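Local atomic coordinates of phosphate-binding protein (PDB entry 5UB3), a protein that probably acts as a periplasmic sensor of the phosphonate-binding protein family, binds chloride in this crystal form and is paired with a diguanylate cyclase. Residues Ala70-Gln75 with Ala270-Val275; Pro208-Val213 with Arg263-Leu268. One frame throughout, in Å; residues are numbered along the deposited sequence.

Contact 1: residues Ala70-Gln75 with Ala270-Val275; sequences AMLLEQ and AGVQRV
Val272 puts its CG1 methyl over the CD2 methyl of Leu72 and against the side-chain amide of Gln75. This is helix-helix packing inside a periplasmic binding protein fold, between helix 67-75 and the long C-terminal helix 259-277. The axes of residues 70-75 and 270-275 cross at -78° and approach to 9.6 Å. The contact is small, at 213 Å² of buried surface.

Val272 is the wedge. Its CG1 lies anti to the backbone N (chi1 166°), which carries that methyl forward between Leu72 and Gln75. The Leu72 and Val272 side chains cross at about a right angle. Their methyls, Leu72 CD2 and Val272 CG1, are 3.5 Å apart, closer than usual for carbon. The other branch, Val272 CG2, only brushes Met71 CB at 4.5 Å. The end of Met71 turns away from residues 270-275; its side chain also touches Leu265 and Ser269, earlier on the same helix, and Met215.

Gln75 reaches across with its chain extended beyond CG. Its amide lies alongside Val272 and the base of Gln273. Both amide ends are held by the same helix 259-277: OE1 accepts a hydrogen bond from Arg276 NH1, and NE2 bonds to Ser269 OG. These two bonds, one before and one after the segment 270-275, fix the rotation of the amide. Leu72 also touches Arg276 and Ala48 of helix 48-56. The apolar methyls are buried, while the two glutamines lie at the partly exposed side. At the border of the two zones, Gln75 NE2 lies 3.5 Å from Val272 CG1.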
loop_
_atom_site.group_PDB
_atom_site.type_symbol
_atom_site.label_atom_id
_atom_site.label_comp_id
_atom_site.label_asym_id
_atom_site.label_seq_id
_atom_site.Cartn_x
_atom_site.Cartn_y
_atom_site.Cartn_z
ATOM N N ALA A 70 0.875 -0.543 6.239
ATOM C CA ALA A 70 0.791 0.119 7.551
ATOM C C ALA A 70 0.644 -0.894 8.662
ATOM O O ALA A 70 1.264 -0.763 9.701
ATOM C CB ALA A 70 -0.356 1.120 7.588
ATOM N N MET A 71 -0.213 -1.884 8.432
ATOM C CA MET A 71 -0.444 -2.894 9.422
ATOM C C MET A 71 0.773 -3.783 9.593
ATOM O O MET A 71 1.023 -4.207 10.713
ATOM C CB MET A 71 -1.741 -3.682 9.147
ATOM C CG MET A 71 -2.981 -2.797 9.221
ATOM S SD MET A 71 -3.205 -2.020 10.810
ATOM C CE MET A 71 -2.474 -0.362 10.617
ATOM N N LEU A 72 1.551 -4.026 8.516
ATOM C CA LEU A 72 2.828 -4.725 8.703
ATOM C C LEU A 72 3.678 -3.970 9.719
ATOM O O LEU A 72 4.310 -4.572 10.614
ATOM C CB LEU A 72 3.626 -4.841 7.404
ATOM C CG LEU A 72 2.970 -5.703 6.359
ATOM C CD1 LEU A 72 3.753 -5.605 5.056
ATOM C CD2 LEU A 72 2.943 -7.129 6.806
ATOM N N LEU A 73 3.705 -2.651 9.581
ATOM C CA LEU A 73 4.515 -1.852 10.487
ATOM C C LEU A 73 3.948 -1.894 11.906
ATOM O O LEU A 73 4.701 -2.112 12.857
ATOM C CB LEU A 73 4.643 -0.427 10.015
ATOM C CG LEU A 73 5.190 -0.193 8.614
ATOM C CD1 LEU A 73 5.045 1.270 8.218
ATOM C CD2 LEU A 73 6.628 -0.665 8.526
ATOM N N GLU A 74 2.640 -1.709 12.056
ATOM C CA GLU A 74 2.022 -1.776 13.400
ATOM C C GLU A 74 2.250 -3.146 14.045
ATOM O O GLU A 74 2.541 -3.222 15.226
ATOM C CB GLU A 74 0.527 -1.467 13.364
ATOM C CG GLU A 74 -0.059 -1.214 14.740
ATOM C CD GLU A 74 -1.512 -0.828 14.709
ATOM O OE1 GLU A 74 -1.926 0.119 15.390
ATOM O OE2 GLU A 74 -2.240 -1.547 14.067
ATOM N N GLN A 75 2.141 -4.213 13.267
ATOM C CA GLN A 75 2.305 -5.573 13.827
ATOM C C GLN A 75 3.672 -5.850 14.374
ATOM O O GLN A 75 3.805 -6.516 15.374
ATOM C CB GLN A 75 2.016 -6.638 12.795
ATOM C CG GLN A 75 0.559 -6.753 12.498
ATOM C CD GLN A 75 0.303 -7.576 11.251
ATOM O OE1 GLN A 75 1.228 -8.196 10.663
ATOM N NE2 GLN A 75 -0.971 -7.645 10.865
ATOM N N ALA A 270 -5.729 -8.208 11.180
ATOM C CA ALA A 270 -5.916 -9.669 11.393
ATOM C C ALA A 270 -5.663 -10.417 10.078
ATOM O O ALA A 270 -4.990 -11.421 10.050
ATOM C CB ALA A 270 -7.300 -9.965 11.894
ATOM N N GLY A 271 -6.158 -9.880 8.995
ATOM C CA GLY A 271 -5.994 -10.515 7.704
ATOM C C GLY A 271 -4.571 -10.555 7.232
ATOM O O GLY A 271 -4.110 -11.546 6.703
ATOM N N VAL A 272 -3.870 -9.439 7.408
ATOM C CA VAL A 272 -2.440 -9.363 7.128
ATOM C C VAL A 272 -1.693 -10.343 7.989
ATOM O O VAL A 272 -0.795 -10.997 7.488
ATOM C CB VAL A 272 -1.902 -7.915 7.353
ATOM C CG1 VAL A 272 -0.381 -7.863 7.400
ATOM C CG2 VAL A 272 -2.467 -7.007 6.261
ATOM N N GLN A 273 -2.041 -10.429 9.296
ATOM C CA GLN A 273 -1.312 -11.338 10.183
ATOM C C GLN A 273 -1.507 -12.752 9.686
ATOM O O GLN A 273 -0.605 -13.552 9.706
ATOM C CB GLN A 273 -1.804 -11.249 11.652
ATOM C CG GLN A 273 -1.022 -12.110 12.626
ATOM C CD GLN A 273 0.431 -11.677 12.684
ATOM O OE1 GLN A 273 1.356 -12.375 12.202
ATOM N NE2 GLN A 273 0.623 -10.494 13.179
ATOM N N ARG A 274 -2.705 -13.046 9.253
ATOM C CA ARG A 274 -3.000 -14.391 8.749
ATOM C C ARG A 274 -2.186 -14.703 7.526
ATOM O O ARG A 274 -1.664 -15.831 7.375
ATOM C CB ARG A 274 -4.466 -14.488 8.436
ATOM C CG ARG A 274 -4.903 -15.846 7.966
ATOM C CD ARG A 274 -6.368 -15.793 7.573
ATOM N NE ARG A 274 -6.849 -17.092 7.162
ATOM C CZ ARG A 274 -8.103 -17.360 6.800
ATOM N NH1 ARG A 274 -9.060 -16.429 6.759
ATOM N NH2 ARG A 274 -8.387 -18.584 6.472
ATOM N N VAL A 275 -2.078 -13.726 6.622
ATOM C CA VAL A 275 -1.225 -13.898 5.442
ATOM C C VAL A 275 0.228 -14.173 5.882
ATOM O O VAL A 275 0.924 -15.088 5.391
ATOM C CB VAL A 275 -1.288 -12.675 4.508
ATOM C CG1 VAL A 275 -0.204 -12.783 3.415
ATOM C CG2 VAL A 275 -2.654 -12.582 3.859
#

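Contact 2: residues Pro208-Val213 with Arg263-Leu268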
loop_
_atom_site.group_PDB
_atom_site.type_symbol
_atom_site.label_atom_id
_atom_site.label_comp_id
_atom_site.label_asym_id
_atom_site.label_seq_id
_atom_site.Cartn_x
_atom_site.Cartn_y
_atom_site.Cartn_z
ATOM N N PRO A 208 -13.784 -3.776 0.191
ATOM C CA PRO A 208 -12.928 -2.576 0.257
ATOM C C PRO A 208 -12.352 -2.435 1.623
ATOM O O PRO A 208 -12.895 -2.964 2.575
ATOM C CB PRO A 208 -13.894 -1.436 -0.059
ATOM C CG PRO A 208 -15.172 -1.947 0.512
ATOM C CD PRO A 208 -15.194 -3.407 0.113
ATOM N N VAL A 209 -11.216 -1.768 1.694
ATOM C CA VAL A 209 -10.585 -1.418 2.966
ATOM C C VAL A 209 -10.232 0.041 2.851
ATOM O O VAL A 209 -10.136 0.553 1.747
ATOM C CB VAL A 209 -9.311 -2.289 3.227
ATOM C CG1 VAL A 209 -9.660 -3.777 3.357
ATOM C CG2 VAL A 209 -8.308 -2.063 2.138
ATOM N N PRO A 210 -9.956 0.708 3.988
ATOM C CA PRO A 210 -9.428 2.022 3.865
ATOM C C PRO A 210 -8.109 1.975 3.137
ATOM O O PRO A 210 -7.307 1.094 3.337
ATOM C CB PRO A 210 -9.245 2.522 5.279
ATOM C CG PRO A 210 -9.641 1.438 6.163
ATOM C CD PRO A 210 -9.930 0.202 5.357
ATOM N N ARG A 211 -7.946 2.970 2.320
ATOM C CA ARG A 211 -6.902 3.070 1.348
ATOM C C ARG A 211 -5.523 3.377 1.912
ATOM O O ARG A 211 -4.517 2.759 1.549
ATOM C CB ARG A 211 -7.348 4.205 0.451
ATOM C CG ARG A 211 -6.324 4.582 -0.503
ATOM C CD ARG A 211 -6.896 4.905 -1.818
ATOM N NE ARG A 211 -5.777 4.796 -2.709
ATOM C CZ ARG A 211 -5.700 5.416 -3.865
ATOM N NH1 ARG A 211 -6.690 6.202 -4.310
ATOM N NH2 ARG A 211 -4.604 5.226 -4.570
ATOM N N ALA A 212 -5.438 4.379 2.780
ATOM C CA ALA A 212 -4.108 4.805 3.254
ATOM C C ALA A 212 -4.232 5.439 4.590
ATOM O O ALA A 212 -5.342 5.763 5.005
ATOM C CB ALA A 212 -3.446 5.734 2.277
ATOM N N VAL A 213 -3.081 5.580 5.261
ATOM C CA VAL A 213 -3.050 6.001 6.656
ATOM C C VAL A 213 -1.690 6.611 6.896
ATOM O O VAL A 213 -0.658 6.138 6.396
ATOM C CB VAL A 213 -3.321 4.814 7.600
ATOM C CG1 VAL A 213 -2.381 3.685 7.367
ATOM C CG2 VAL A 213 -3.288 5.181 9.081
ATOM N N ARG A 263 -11.748 -0.238 13.661
ATOM C CA ARG A 263 -12.291 -1.585 13.454
ATOM C C ARG A 263 -11.843 -2.089 12.097
ATOM O O ARG A 263 -11.421 -3.209 11.976
ATOM C CB ARG A 263 -13.806 -1.595 13.519
ATOM C CG ARG A 263 -14.391 -1.481 14.936
ATOM C CD ARG A 263 -15.957 -1.502 14.986
ATOM N NE ARG A 263 -16.615 -0.266 14.518
ATOM C CZ ARG A 263 -17.090 0.752 15.277
ATOM N NH1 ARG A 263 -17.042 0.750 16.642
ATOM N NH2 ARG A 263 -17.620 1.838 14.658
ATOM N N ARG A 264 -11.873 -1.238 11.093
ATOM C CA ARG A 264 -11.486 -1.684 9.760
ATOM C C ARG A 264 -10.013 -1.961 9.694
ATOM O O ARG A 264 -9.602 -2.919 9.027
ATOM C CB ARG A 264 -11.925 -0.716 8.682
ATOM C CG ARG A 264 -13.450 -0.627 8.594
ATOM C CD ARG A 264 -13.858 0.359 7.546
ATOM N NE ARG A 264 -13.760 -0.201 6.209
ATOM C CZ ARG A 264 -13.746 0.522 5.104
ATOM N NH1 ARG A 264 -13.757 1.835 5.167
ATOM N NH2 ARG A 264 -13.629 -0.085 3.918
ATOM N N LEU A 265 -9.193 -1.139 10.341
ATOM C CA LEU A 265 -7.757 -1.436 10.400
ATOM C C LEU A 265 -7.462 -2.666 11.204
ATOM O O LEU A 265 -6.583 -3.446 10.850
ATOM C CB LEU A 265 -6.959 -0.258 10.952
ATOM C CG LEU A 265 -6.900 0.929 9.997
ATOM C CD1 LEU A 265 -6.112 2.057 10.729
ATOM C CD2 LEU A 265 -6.229 0.586 8.682
ATOM N N GLN A 266 -8.207 -2.865 12.291
ATOM C CA GLN A 266 -8.043 -4.072 13.090
ATOM C C GLN A 266 -8.391 -5.353 12.249
ATOM O O GLN A 266 -7.651 -6.357 12.292
ATOM C CB GLN A 266 -8.857 -3.928 14.380
ATOM C CG GLN A 266 -8.561 -4.956 15.439
ATOM C CD GLN A 266 -9.051 -6.323 15.012
ATOM O OE1 GLN A 266 -10.220 -6.483 14.690
ATOM N NE2 GLN A 266 -8.153 -7.309 14.960
ATOM N N GLU A 267 -9.458 -5.302 11.465
ATOM C CA GLU A 267 -9.833 -6.478 10.628
ATOM C C GLU A 267 -8.775 -6.724 9.555
ATOM O O GLU A 267 -8.392 -7.861 9.286
ATOM C CB GLU A 267 -11.150 -6.269 9.970
ATOM C CG GLU A 267 -12.259 -6.372 10.980
ATOM C CD GLU A 267 -13.609 -5.917 10.437
ATOM O OE1 GLU A 267 -13.698 -5.549 9.246
ATOM O OE2 GLU A 267 -14.581 -5.930 11.228
ATOM N N LEU A 268 -8.305 -5.635 8.962
ATOM C CA LEU A 268 -7.262 -5.730 7.963
ATOM C C LEU A 268 -6.007 -6.253 8.594
ATOM O O LEU A 268 -5.382 -7.191 8.070
ATOM C CB LEU A 268 -7.030 -4.386 7.295
ATOM C CG LEU A 268 -5.796 -4.288 6.397
ATOM C CD1 LEU A 268 -5.837 -5.309 5.275
ATOM C CD2 LEU A 268 -5.740 -2.896 5.829
HETATM O O HOH W 1 -13.356 -3.034 6.007
#
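Arg264 turns one guanidinium face to the CD and N edge of Pro210, with Pro210 CD 3.8 Å above the plane and over its centre. Here the C-terminal helix 259-277 of the periplasmic binding protein fold packs on the start of strand 209-217. That long strand is broken by a bulge or short loop near Arg211. The contact buries 331 Å².

The shape of Arg264 explains this face contact. CG stands anti to the carbonyl carbon (chi1 -65°), and the chain then bends at chi3 (79°). The bend brings the guanidinium across Pro210 and sets NH2 beside Pro208 O. The near end of the chain also takes part, since Arg264 CB rests 4.0 Å from Pro210 CG. The proline ring is thus met by both the aliphatic root and the flat head of one arginine.

The edge of the guanidinium does the polar work. Arg264 NH2 gives a weak hydrogen bond to Pro208 O, 3.3 Å long with an angle of 146° at the hydrogen. Its stronger partner is Asp92, which forms a salt bridge to the same NH2 from strand 92-100. With one face on Pro210 and NH2 held at the edge, these contacts probably limit the rotation of the group. The positive charge is probably balanced by Asp92.

Further along helix 259-277 the contact turns apolar. Leu265 CD2 approaches Pro210 CG at 4.3 Å, and Met84 of strand 79-87 touches both residues. Leu268 CD2 lies 4.5 Å from Val209 CB, a loose apolar contact, and Leu129 of helix 124-136 packs on both. At the polar edge, Arg264 NE donates to water 1 at 2.9 Å, and this water makes a weak bond to Pro208 O.

Both contacts use helix 259-277: contact 2 its earlier turns, contact 1 later ones. Contact 1 sets that helix against another helix; contact 2 sets it against a strand. Contact 1 is the more buried. Contact 2 is partly buried, with exposed Pro208 at its border. Their polar groups differ too: neutral amides in contact 1, a charged guanidinium in contact 2. The two meet directly. Ala70 CB lies 3.3 Å from Val213 CG1, and Met71 CG packs 4.3 Å from Leu268 CG, so helix 67-75 joins the apolar layer of both. Along the chain, contact 2 is nested within the loop that contact 1 closes.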